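Local coordinates for nitrogenase molybdenum-iron protein alpha chain (Clostridium pasteurianum, PDB 4WES) that forms the molybdenum-iron component of nitrogenase with the beta chain and, supplied with electrons by the iron protein, reduces dinitrogen to ammonium, at residues 63-68 / 87-92; 92-97 / 243-248; 210-215 / 257-262; 214-219 / 239-244. All coordinates share one frame; numbering follows the deposited sequence.

Contact 1 (63-68 / 87-92); sequences MGPIKD and RRFKSK. With ICS (iron-sulfur-molybdenum cluster with interstitial carbon), chain F; HCA (3-hydroxy-3-carboxy-adipic acid), chain E.
P65 and F89 face each other with CA atoms 6.1 Å apart, and K67 and S91 follow at 6.5 Å, two irregular runs of chain heading the same way. The proline ring lies over a face of the F89 ring: P65 CG stands 3.9 Å from the ring centroid in a CH-pi contact, displaced toward the rim. Having no side chain, G64 lets F89 CZ come within 3.9 Å of its C. G64 and P65 occupy the corner of a type I beta turn from M63 to I66, where the chain leaves helix 54-63 for strand 69-74. R87 stretches out from CG to NE, its CG anti to the backbone N (chi1 180°), an extended shape that carries the guanidinium past P65 to the cofactor pocket. There the guanidinium edge brings NH1 to 3.3 Å from S5A of the iron-sulfur-molybdenum cluster, while R87 CB lies near homocitrate O6. A water donates to both P65 O and S91 OG; the hydroxyl also bonds to N102. At the far end the extended lysine chain carries K67 NZ to K92 O at 2.7 Å, nearly along the C=O axis, and the same ammonium forms salt bridges with E94 and D243.

Contact 2 (92-97 / 243-248); sequences KPENGT and DATYEK
K92 and D243 make the tight end of this contact: K92 N donates to D243 OD1 at 3.0 Å in a fairly straight bond (158° at the hydrogen). The oxygen is met on its syn side, 34° out of the carboxylate plane, and it also takes a salt bridge from K67, while OD2 accepts from W223. A short acidic side chain suits this buried spot, since its two oxygens can gather several donors at once. Next to it, the aliphatic part of E94 crosses T245 at about a right angle, and T245 CG2 lies 3.8 Å from E94 CB. T245 is two-sided: its methyl packs on the glutamate while OG1 accepts from K248 N at 3.0 Å, making it the N-cap of helix 246-250.

The rest is looser and relies on water. One water donates to E94 OE1 and D243 OD2 and accepts from K92 NZ at 2.6 Å, so it bridges two carboxylates whose like charges would otherwise probably oppose each other. Another joins E94 OE1, D243 O and K248 NZ. The bend of E94 at chi2 (70°) turns OE2 toward K248 NZ, but that salt bridge is long, 3.7 Å; OE1 has a firmer charged partner in K67. The contact thus pins the loop between helix 77-81 and strand 106-107 to the start of helix 246-250, whose Y246 bonds through its N to D68 in the loop before strand 69-74.

Contact 3 (210-215 / 257-262); sequences INVLGE and LNLVQC. With ICS (iron-sulfur-molybdenum cluster with interstitial carbon), chain F.
G214 O accepts a hydrogen bond from C262 N at 3.0 Å, two residues past the end of strand 257-260, where the cysteine binds the cofactor: C262 SG is 2.3 Å from FE1 of the iron-sulfur-molybdenum cluster. The first torsion of C262 (chi1 176°) swings SG away from the backbone N and out past the strand end. No side chain stands on G214 to obstruct the nearby C262 carbonyl, and its positive phi is readily taken up by glycine where the chain turns a corner.

Behind this first shell lies a parallel ladder. Q261 N donates to L213 O at 3.0 Å and L213 N to L259 O at 2.7 Å; N211 continues it with its N to L257 O and its O from L259 N. Strands 210-213 and 257-260 keep an even spacing but are twisted by 23°. They are adjacent in a four-stranded parallel sheet of order 2-1-3-4, the core of a Rossmann-like alpha/beta domain.

On one sheet face N211 and N258 lie side by side, and N211 ND2 donates to N258 OD1 at 2.9 Å, in the carbonyl plane; N211 ND2 also reaches A252 O, so the buried amide is well used. L213 CD1 rests 3.5 Å from N258 CG beneath helix 263-277. On the other face I210 CD1 meets L259 CD1 at 3.8 Å, branched side chains suited to a buried strand.

C262 is also the N-cap of helix 263-277, its sulfur capping a backbone N. A thiolate ligand held at a helix start would probably be steadied electrostatically as well as by the sheet.

Contact 4 (214-219 / 239-244); sequences GEYNIG and TLTGDA. With ICS (iron-sulfur-molybdenum cluster with interstitial carbon), chain F.
G214 and E215 both donate to L240 O where strand 209-215 runs out beside strand 235-239, at the carboxy-terminal ends of the strands of the Rossmann-like parallel sheet. The two strands are joined through helix 221-232 in a beta-alpha-beta crossover. The bond from G214 N is weak and bent; that from E215 N is straighter, at 3.1 Å. The E215 side chain lies beside that of T239, CG 3.8 Å from T239 CG2. E215 O receives G242 N at 2.9 Å, in the carbonyl plane on a lone pair, in the parallel bridge to T241. The peptide before T241 is cis, turning the chain sharply into a type II turn from T241 to A244.

A first torsion with CG anti to the carbonyl carbon (chi1 -55°) sets the Y216 ring between T241 and the cofactor. T241 OG1 meets the ring edge in its plane, 3.2 Å from CD1, though OG1 bonds to V62 O. Y216 CE2 comes to 3.4 Å from S2A of the cluster, and the phenol OH bonds to S265. Y216 CA lies 3.6 Å from G242 CA, an approach that glycine permits. N217 N is held by E215 OE1, and the N217 amide bridges outward to K90 O and W223 N, as suits a group with both donor and acceptor. I218 then lines the cofactor pocket with a hydrocarbon surface, its CG1 3.9 Å from cluster sulfur S5A.

From the N terminus, contact 1 closes the short loop from the end of helix 54-63 through strand 69-74 and helix 77-81. It is complete before contacts 3 and 4 begin and shares K92 with contact 2. Contact 2 spans far more chain, joining the first parallel sheet's loops to helix 246-250 beside the second sheet. Contact 3, opening inside that span and ending after it, crosses contact 2. Contact 4 starts on the same strand as contact 3, lies within the spans of both contacts 2 and 3, and ends on residues shared with contact 2. Contacts 1, 3 and 4 converge on the iron-sulfur-molybdenum cluster; K67 links contacts 1, 2 and 4 through E94 and D243.

Contact 1 (63-68 / 87-92)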
# COMPACT_ATOMS: atom_id res chain seq x y z
N MET A 63 -9.15 6.98 -35.64
CA MET A 63 -8.54 8.32 -35.61
C MET A 63 -7.73 8.61 -34.34
O MET A 63 -6.66 9.22 -34.43
CB MET A 63 -9.58 9.40 -35.79
CG MET A 63 -10.21 9.37 -37.17
SD MET A 63 -9.05 9.58 -38.53
CE MET A 63 -8.33 11.16 -38.09
N GLY A 64 -8.24 8.20 -33.18
CA GLY A 64 -7.59 8.46 -31.91
C GLY A 64 -6.09 8.22 -31.86
O GLY A 64 -5.39 8.99 -31.21
N PRO A 65 -5.60 7.14 -32.47
CA PRO A 65 -4.17 6.89 -32.38
C PRO A 65 -3.24 7.92 -33.00
O PRO A 65 -2.05 7.88 -32.75
CB PRO A 65 -4.00 5.53 -33.05
CG PRO A 65 -5.35 4.87 -32.85
CD PRO A 65 -6.31 5.99 -33.04
N ILE A 66 -3.75 8.79 -33.87
CA ILE A 66 -2.89 9.83 -34.47
C ILE A 66 -2.51 10.81 -33.36
O ILE A 66 -3.34 11.58 -32.88
CB ILE A 66 -3.56 10.54 -35.66
CG1 ILE A 66 -3.95 9.53 -36.73
CG2 ILE A 66 -2.59 11.60 -36.23
CD1 ILE A 66 -4.69 10.12 -37.91
N LYS A 67 -1.25 10.78 -32.94
CA LYS A 67 -0.86 11.27 -31.63
C LYS A 67 -0.62 12.76 -31.55
O LYS A 67 -0.57 13.31 -30.46
CB LYS A 67 0.40 10.53 -31.18
CG LYS A 67 1.63 10.83 -32.03
CD LYS A 67 2.74 9.82 -31.87
CE LYS A 67 3.80 10.03 -32.91
NZ LYS A 67 4.90 9.06 -32.77
N ASP A 68 -0.41 13.42 -32.70
CA ASP A 68 -0.13 14.87 -32.71
C ASP A 68 -1.30 15.65 -33.31
O ASP A 68 -1.16 16.85 -33.61
CB ASP A 68 1.19 15.20 -33.40
CG ASP A 68 1.26 14.76 -34.84
OD1 ASP A 68 0.35 14.08 -35.34
OD2 ASP A 68 2.27 15.10 -35.45
N ARG A 87 -8.51 1.88 -24.77
CA ARG A 87 -7.97 1.20 -25.96
C ARG A 87 -6.49 1.55 -26.02
O ARG A 87 -6.11 2.72 -26.08
CB ARG A 87 -8.71 1.58 -27.21
CG ARG A 87 -8.16 0.89 -28.45
CD ARG A 87 -9.12 0.95 -29.59
NE ARG A 87 -8.58 0.46 -30.85
CZ ARG A 87 -7.97 1.22 -31.76
NH1 ARG A 87 -7.60 0.70 -32.91
NH2 ARG A 87 -7.73 2.51 -31.53
N ARG A 88 -5.65 0.51 -26.00
CA ARG A 88 -4.25 0.61 -25.67
C ARG A 88 -3.32 0.85 -26.86
O ARG A 88 -2.24 0.26 -26.94
CB ARG A 88 -3.83 -0.62 -24.89
CG ARG A 88 -4.57 -0.77 -23.55
CD ARG A 88 -4.23 -2.08 -22.87
NE ARG A 88 -2.80 -2.18 -22.63
CZ ARG A 88 -1.92 -2.98 -23.25
NH1 ARG A 88 -0.62 -2.81 -23.04
NH2 ARG A 88 -2.31 -3.92 -24.09
N PHE A 89 -3.69 1.78 -27.75
CA PHE A 89 -2.72 2.20 -28.76
C PHE A 89 -1.59 2.94 -28.06
O PHE A 89 -1.80 3.87 -27.29
CB PHE A 89 -3.37 3.08 -29.84
CG PHE A 89 -4.30 4.17 -29.37
CD1 PHE A 89 -3.85 5.42 -29.06
CD2 PHE A 89 -5.65 3.91 -29.27
CE1 PHE A 89 -4.72 6.43 -28.65
CE2 PHE A 89 -6.53 4.88 -28.91
CZ PHE A 89 -6.09 6.13 -28.58
N LYS A 90 -0.35 2.53 -28.32
CA LYS A 90 0.80 3.17 -27.69
C LYS A 90 1.40 4.24 -28.61
O LYS A 90 1.44 4.07 -29.83
CB LYS A 90 1.85 2.14 -27.27
CG LYS A 90 1.42 1.21 -26.14
CD LYS A 90 2.60 0.37 -25.64
CE LYS A 90 2.23 -0.49 -24.45
NZ LYS A 90 3.37 -1.28 -23.96
N SER A 91 1.87 5.31 -27.99
CA SER A 91 2.44 6.46 -28.71
C SER A 91 3.66 6.97 -28.00
O SER A 91 3.75 6.92 -26.77
CB SER A 91 1.43 7.61 -28.79
OG SER A 91 0.25 7.19 -29.44
N LYS A 92 4.60 7.50 -28.77
CA LYS A 92 5.72 8.19 -28.18
C LYS A 92 6.00 9.46 -29.00
O LYS A 92 5.66 9.53 -30.18
CB LYS A 92 6.94 7.30 -28.10
CG LYS A 92 7.43 6.84 -29.39
CD LYS A 92 8.50 5.70 -29.24
CE LYS A 92 8.93 5.17 -30.60
NZ LYS A 92 9.54 6.25 -31.43
FE1 ICS F . -9.59 -3.95 -36.73
MO1 ICS F . -11.47 -3.92 -30.03
FE2 ICS F . -11.36 -3.01 -34.98
FE3 ICS F . -8.80 -3.28 -34.26
FE4 ICS F . -10.30 -5.43 -34.70
FE5 ICS F . -11.03 -5.43 -32.22
FE6 ICS F . -12.02 -3.00 -32.49
FE7 ICS F . -9.54 -3.30 -31.78
CX ICS F . -10.51 -3.95 -33.44
S1A ICS F . -11.72 -4.75 -36.37
S1B ICS F . -13.06 -4.73 -31.54
S2A ICS F . -9.61 -1.86 -35.87
S2B ICS F . -13.03 -1.87 -34.06
S3A ICS F . -10.82 -7.25 -33.52
S3B ICS F . -10.98 -1.79 -30.94
S4A ICS F . -8.13 -5.14 -35.38
S4B ICS F . -9.55 -5.16 -30.56
S5A ICS F . -7.61 -2.54 -32.52
C1 HCA E . -14.48 -0.56 -28.85
C2 HCA E . -13.11 -0.67 -28.18
C3 HCA E . -12.71 -2.09 -27.80
C4 HCA E . -13.38 -2.57 -26.50
C5 HCA E . -12.72 -3.89 -26.07
C6 HCA E . -13.44 -4.80 -25.13
C7 HCA E . -11.20 -2.14 -27.59
O1 HCA E . -14.95 -1.55 -29.43
O2 HCA E . -15.07 0.53 -28.82
O3 HCA E . -12.76 -5.39 -24.23
O4 HCA E . -14.67 -4.97 -25.26
O5 HCA E . -10.56 -3.02 -28.22
O6 HCA E . -10.68 -1.36 -26.78
O7 HCA E . -13.07 -3.00 -28.84
O HOH W 1 -0.98 5.61 -31.47

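Contact 2 (92-97 / 243-248)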
# COMPACT_ATOMS: atom_id res chain seq x y z
N LYS A 92 4.60 7.50 -28.77
CA LYS A 92 5.72 8.19 -28.18
C LYS A 92 6.00 9.46 -29.00
O LYS A 92 5.66 9.53 -30.18
CB LYS A 92 6.94 7.30 -28.10
CG LYS A 92 7.43 6.84 -29.39
CD LYS A 92 8.50 5.70 -29.24
CE LYS A 92 8.93 5.17 -30.60
NZ LYS A 92 9.54 6.25 -31.43
N PRO A 93 6.62 10.47 -28.39
CA PRO A 93 6.95 11.66 -29.16
C PRO A 93 7.81 11.31 -30.37
O PRO A 93 8.82 10.62 -30.24
CB PRO A 93 7.74 12.49 -28.17
CG PRO A 93 7.42 11.98 -26.86
CD PRO A 93 7.05 10.55 -27.00
N GLU A 94 7.42 11.80 -31.54
CA GLU A 94 8.16 11.45 -32.75
C GLU A 94 9.57 12.02 -32.65
O GLU A 94 9.75 13.17 -32.28
CB GLU A 94 7.47 11.98 -34.00
CG GLU A 94 7.99 11.38 -35.31
CD GLU A 94 7.64 9.91 -35.53
OE1 GLU A 94 6.77 9.36 -34.83
OE2 GLU A 94 8.22 9.31 -36.49
N ASN A 95 10.58 11.20 -32.94
CA ASN A 95 11.97 11.61 -32.85
C ASN A 95 12.35 12.07 -31.46
O ASN A 95 13.37 12.74 -31.29
CB ASN A 95 12.32 12.72 -33.89
CG ASN A 95 11.98 12.31 -35.29
OD1 ASN A 95 11.24 12.98 -36.02
ND2 ASN A 95 12.47 11.15 -35.66
N GLY A 96 11.58 11.66 -30.46
CA GLY A 96 11.82 12.07 -29.09
C GLY A 96 11.28 13.43 -28.71
O GLY A 96 11.29 13.78 -27.54
N THR A 97 10.79 14.20 -29.69
CA THR A 97 10.44 15.59 -29.47
C THR A 97 9.03 16.00 -29.88
O THR A 97 8.58 17.07 -29.49
CB THR A 97 11.42 16.51 -30.22
OG1 THR A 97 11.40 16.17 -31.61
CG2 THR A 97 12.80 16.35 -29.65
N ASP A 243 0.76 4.72 -33.48
CA ASP A 243 1.88 5.62 -33.27
C ASP A 243 2.08 6.62 -34.42
O ASP A 243 3.19 7.15 -34.55
CB ASP A 243 3.18 4.85 -32.98
CG ASP A 243 4.27 5.74 -32.41
OD1 ASP A 243 3.98 6.64 -31.60
OD2 ASP A 243 5.47 5.55 -32.80
N ALA A 244 1.05 6.91 -35.20
CA ALA A 244 1.21 7.77 -36.36
C ALA A 244 1.30 9.23 -35.99
O ALA A 244 0.61 9.72 -35.10
CB ALA A 244 0.04 7.59 -37.31
N THR A 245 2.12 9.95 -36.76
CA THR A 245 1.98 11.39 -36.86
C THR A 245 1.01 11.73 -37.98
O THR A 245 0.85 10.98 -38.97
CB THR A 245 3.32 12.08 -37.17
OG1 THR A 245 3.78 11.64 -38.44
CG2 THR A 245 4.33 11.80 -36.08
N TYR A 246 0.42 12.92 -37.87
CA TYR A 246 -0.43 13.42 -38.93
C TYR A 246 0.31 13.49 -40.26
O TYR A 246 -0.20 13.10 -41.32
CB TYR A 246 -0.97 14.80 -38.50
CG TYR A 246 -1.93 15.42 -39.46
CD1 TYR A 246 -3.25 15.01 -39.52
CD2 TYR A 246 -1.53 16.45 -40.32
CE1 TYR A 246 -4.16 15.57 -40.37
CE2 TYR A 246 -2.45 17.03 -41.18
CZ TYR A 246 -3.75 16.60 -41.22
OH TYR A 246 -4.63 17.17 -42.09
N GLU A 247 1.56 13.98 -40.22
CA GLU A 247 2.35 14.11 -41.44
C GLU A 247 2.59 12.76 -42.10
O GLU A 247 2.60 12.67 -43.34
CB GLU A 247 3.64 14.83 -41.11
CG GLU A 247 4.57 15.01 -42.30
CD GLU A 247 5.79 15.78 -41.89
OE1 GLU A 247 6.88 15.17 -41.87
OE2 GLU A 247 5.65 16.98 -41.58
N LYS A 248 2.81 11.71 -41.32
CA LYS A 248 3.00 10.40 -41.94
C LYS A 248 1.74 9.96 -42.66
O LYS A 248 1.80 9.35 -43.74
CB LYS A 248 3.50 9.35 -40.95
CG LYS A 248 4.98 9.58 -40.70
CD LYS A 248 5.63 8.93 -39.52
CE LYS A 248 5.74 7.47 -39.70
NZ LYS A 248 6.51 6.77 -38.58
O HOH W 2 7.51 7.35 -32.70
O HOH W 3 5.14 7.78 -36.42

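Contact 3 (210-215 / 257-262)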
# COMPACT_ATOMS: atom_id res chain seq x y z
N ILE A 210 6.99 0.65 -47.67
CA ILE A 210 5.73 -0.04 -47.42
C ILE A 210 4.94 0.78 -46.39
O ILE A 210 5.49 1.52 -45.60
CB ILE A 210 5.97 -1.48 -46.90
CG1 ILE A 210 6.66 -1.49 -45.54
CG2 ILE A 210 6.76 -2.24 -47.94
CD1 ILE A 210 5.66 -1.48 -44.38
N ASN A 211 3.62 0.56 -46.38
CA ASN A 211 2.78 1.01 -45.27
C ASN A 211 2.15 -0.20 -44.60
O ASN A 211 1.86 -1.18 -45.27
CB ASN A 211 1.61 1.86 -45.73
CG ASN A 211 2.01 3.16 -46.40
OD1 ASN A 211 2.99 3.82 -46.03
ND2 ASN A 211 1.24 3.51 -47.45
N VAL A 212 1.95 -0.12 -43.28
CA VAL A 212 1.10 -1.07 -42.60
C VAL A 212 -0.25 -0.43 -42.34
O VAL A 212 -0.35 0.54 -41.60
CB VAL A 212 1.71 -1.61 -41.30
CG1 VAL A 212 0.85 -2.74 -40.73
CG2 VAL A 212 3.13 -2.10 -41.52
N LEU A 213 -1.26 -0.93 -43.02
CA LEU A 213 -2.61 -0.38 -42.94
C LEU A 213 -3.47 -1.18 -41.94
O LEU A 213 -3.45 -2.42 -41.96
CB LEU A 213 -3.31 -0.42 -44.29
CG LEU A 213 -2.70 0.39 -45.45
CD1 LEU A 213 -3.65 0.36 -46.63
CD2 LEU A 213 -2.34 1.80 -45.03
N GLY A 214 -4.26 -0.48 -41.14
CA GLY A 214 -5.15 -1.15 -40.20
C GLY A 214 -4.37 -1.83 -39.10
O GLY A 214 -4.59 -3.01 -38.77
N GLU A 215 -3.47 -1.08 -38.51
CA GLU A 215 -2.64 -1.53 -37.41
C GLU A 215 -2.51 -0.36 -36.44
O GLU A 215 -2.10 0.74 -36.85
CB GLU A 215 -1.28 -1.98 -37.90
CG GLU A 215 -0.27 -2.18 -36.80
CD GLU A 215 -0.72 -3.09 -35.69
OE1 GLU A 215 -0.44 -2.77 -34.51
OE2 GLU A 215 -1.36 -4.13 -36.00
N LEU A 257 3.99 -0.57 -51.53
CA LEU A 257 3.14 -1.69 -51.19
C LEU A 257 2.44 -1.41 -49.89
O LEU A 257 3.09 -1.05 -48.90
CB LEU A 257 3.97 -2.99 -51.08
CG LEU A 257 3.18 -4.29 -50.82
CD1 LEU A 257 2.26 -4.64 -51.99
CD2 LEU A 257 4.19 -5.40 -50.56
N ASN A 258 1.11 -1.58 -49.89
CA ASN A 258 0.31 -1.51 -48.67
C ASN A 258 0.10 -2.92 -48.10
O ASN A 258 -0.23 -3.86 -48.84
CB ASN A 258 -1.06 -0.89 -48.97
CG ASN A 258 -1.03 0.62 -49.01
OD1 ASN A 258 -0.34 1.23 -48.20
ND2 ASN A 258 -1.90 1.22 -49.83
N LEU A 259 0.28 -3.04 -46.79
CA LEU A 259 0.08 -4.29 -46.08
C LEU A 259 -1.19 -4.13 -45.23
O LEU A 259 -1.22 -3.29 -44.36
CB LEU A 259 1.26 -4.60 -45.18
CG LEU A 259 2.66 -4.47 -45.78
CD1 LEU A 259 3.72 -4.77 -44.73
CD2 LEU A 259 2.86 -5.32 -47.00
N VAL A 260 -2.19 -4.97 -45.42
CA VAL A 260 -3.46 -4.82 -44.72
C VAL A 260 -3.54 -5.85 -43.59
O VAL A 260 -3.73 -7.04 -43.84
CB VAL A 260 -4.63 -4.95 -45.70
CG1 VAL A 260 -5.96 -5.00 -44.98
CG2 VAL A 260 -4.62 -3.79 -46.70
N GLN A 261 -3.39 -5.38 -42.36
CA GLN A 261 -3.49 -6.23 -41.18
C GLN A 261 -4.96 -6.42 -40.78
O GLN A 261 -5.48 -7.51 -40.88
CB GLN A 261 -2.65 -5.66 -40.02
CG GLN A 261 -2.71 -6.47 -38.71
CD GLN A 261 -2.13 -7.84 -38.85
OE1 GLN A 261 -1.04 -8.00 -39.40
NE2 GLN A 261 -2.82 -8.83 -38.30
N CYS A 262 -5.62 -5.34 -40.39
CA CYS A 262 -7.06 -5.38 -40.16
C CYS A 262 -7.80 -5.08 -41.46
O CYS A 262 -7.87 -3.91 -41.88
CB CYS A 262 -7.49 -4.38 -39.09
SG CYS A 262 -9.27 -4.41 -38.94
FE1 ICS F . -9.59 -3.95 -36.73
MO1 ICS F . -11.47 -3.92 -30.03
FE2 ICS F . -11.36 -3.01 -34.98
FE3 ICS F . -8.80 -3.28 -34.26
FE4 ICS F . -10.30 -5.43 -34.70
FE5 ICS F . -11.03 -5.43 -32.22
FE6 ICS F . -12.02 -3.00 -32.49
FE7 ICS F . -9.54 -3.30 -31.78
CX ICS F . -10.51 -3.95 -33.44
S1A ICS F . -11.72 -4.75 -36.37
S1B ICS F . -13.06 -4.73 -31.54
S2A ICS F . -9.61 -1.86 -35.87
S2B ICS F . -13.03 -1.87 -34.06
S3A ICS F . -10.82 -7.25 -33.52
S3B ICS F . -10.98 -1.79 -30.94
S4A ICS F . -8.13 -5.14 -35.38
S4B ICS F . -9.55 -5.16 -30.56
S5A ICS F . -7.61 -2.54 -32.52

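Contact 4 (214-219 / 239-244)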
# COMPACT_ATOMS: atom_id res chain seq x y z
N GLY A 214 -4.26 -0.48 -41.14
CA GLY A 214 -5.15 -1.15 -40.20
C GLY A 214 -4.37 -1.83 -39.10
O GLY A 214 -4.59 -3.01 -38.77
N GLU A 215 -3.47 -1.08 -38.51
CA GLU A 215 -2.64 -1.53 -37.41
C GLU A 215 -2.51 -0.36 -36.44
O GLU A 215 -2.10 0.74 -36.85
CB GLU A 215 -1.28 -1.98 -37.90
CG GLU A 215 -0.27 -2.18 -36.80
CD GLU A 215 -0.72 -3.09 -35.69
OE1 GLU A 215 -0.44 -2.77 -34.51
OE2 GLU A 215 -1.36 -4.13 -36.00
N TYR A 216 -2.85 -0.60 -35.16
CA TYR A 216 -3.08 0.50 -34.23
C TYR A 216 -2.12 0.50 -33.04
O TYR A 216 -2.29 1.24 -32.10
CB TYR A 216 -4.56 0.54 -33.85
CG TYR A 216 -5.41 0.62 -35.09
CD1 TYR A 216 -5.59 1.83 -35.75
CD2 TYR A 216 -5.98 -0.51 -35.64
CE1 TYR A 216 -6.30 1.91 -36.92
CE2 TYR A 216 -6.72 -0.44 -36.81
CZ TYR A 216 -6.88 0.77 -37.45
OH TYR A 216 -7.61 0.87 -38.63
N ASN A 217 -1.07 -0.32 -33.13
CA ASN A 217 -0.04 -0.38 -32.09
C ASN A 217 -0.58 -0.69 -30.71
O ASN A 217 -0.09 -0.18 -29.70
CB ASN A 217 0.81 0.91 -32.05
CG ASN A 217 2.16 0.68 -31.38
OD1 ASN A 217 2.74 -0.40 -31.48
ND2 ASN A 217 2.69 1.70 -30.73
N ILE A 218 -1.57 -1.58 -30.64
CA ILE A 218 -2.09 -1.99 -29.34
C ILE A 218 -0.99 -2.74 -28.60
O ILE A 218 -0.40 -3.68 -29.12
CB ILE A 218 -3.33 -2.85 -29.49
CG1 ILE A 218 -4.42 -2.17 -30.35
CG2 ILE A 218 -3.86 -3.26 -28.12
CD1 ILE A 218 -4.82 -0.76 -29.91
N GLY A 219 -0.69 -2.29 -27.39
CA GLY A 219 0.35 -2.93 -26.60
C GLY A 219 1.73 -2.94 -27.23
O GLY A 219 2.55 -3.75 -26.83
N THR A 239 2.32 3.75 -40.71
CA THR A 239 1.37 2.79 -40.16
C THR A 239 0.09 3.58 -39.91
O THR A 239 0.07 4.62 -39.22
CB THR A 239 1.90 2.13 -38.90
OG1 THR A 239 3.04 1.35 -39.29
CG2 THR A 239 0.87 1.19 -38.26
N LEU A 240 -1.01 3.11 -40.50
CA LEU A 240 -2.32 3.72 -40.29
C LEU A 240 -3.08 2.91 -39.26
O LEU A 240 -3.58 1.83 -39.59
CB LEU A 240 -3.10 3.84 -41.60
CG LEU A 240 -2.86 5.14 -42.38
CD1 LEU A 240 -1.43 5.38 -42.71
CD2 LEU A 240 -3.75 5.21 -43.60
N THR A 241 -3.15 3.37 -38.00
CA THR A 241 -2.71 4.65 -37.48
C THR A 241 -1.86 4.55 -36.19
O THR A 241 -1.62 5.54 -35.54
CB THR A 241 -3.91 5.58 -37.22
OG1 THR A 241 -4.82 4.88 -36.36
CG2 THR A 241 -4.60 5.98 -38.50
N GLY A 242 -1.40 3.32 -35.86
CA GLY A 242 -0.67 3.14 -34.61
C GLY A 242 0.63 3.93 -34.55
O GLY A 242 1.47 3.85 -35.46
N ASP A 243 0.76 4.72 -33.48
CA ASP A 243 1.88 5.62 -33.27
C ASP A 243 2.08 6.62 -34.42
O ASP A 243 3.19 7.15 -34.55
CB ASP A 243 3.18 4.85 -32.98
CG ASP A 243 4.27 5.74 -32.41
OD1 ASP A 243 3.98 6.64 -31.60
OD2 ASP A 243 5.47 5.55 -32.80
N ALA A 244 1.05 6.91 -35.20
CA ALA A 244 1.21 7.77 -36.36
C ALA A 244 1.30 9.23 -35.99
O ALA A 244 0.61 9.72 -35.10
CB ALA A 244 0.04 7.59 -37.31
FE1 ICS F . -9.59 -3.95 -36.73
MO1 ICS F . -11.47 -3.92 -30.03
FE2 ICS F . -11.36 -3.01 -34.98
FE3 ICS F . -8.80 -3.28 -34.26
FE4 ICS F . -10.30 -5.43 -34.70
FE5 ICS F . -11.03 -5.43 -32.22
FE6 ICS F . -12.02 -3.00 -32.49
FE7 ICS F . -9.54 -3.30 -31.78
CX ICS F . -10.51 -3.95 -33.44
S1A ICS F . -11.72 -4.75 -36.37
S1B ICS F . -13.06 -4.73 -31.54
S2A ICS F . -9.61 -1.86 -35.87
S2B ICS F . -13.03 -1.87 -34.06
S3A ICS F . -10.82 -7.25 -33.52
S3B ICS F . -10.98 -1.79 -30.94
S4A ICS F . -8.13 -5.14 -35.38
S4B ICS F . -9.55 -5.16 -30.56
S5A ICS F . -7.61 -2.54 -32.52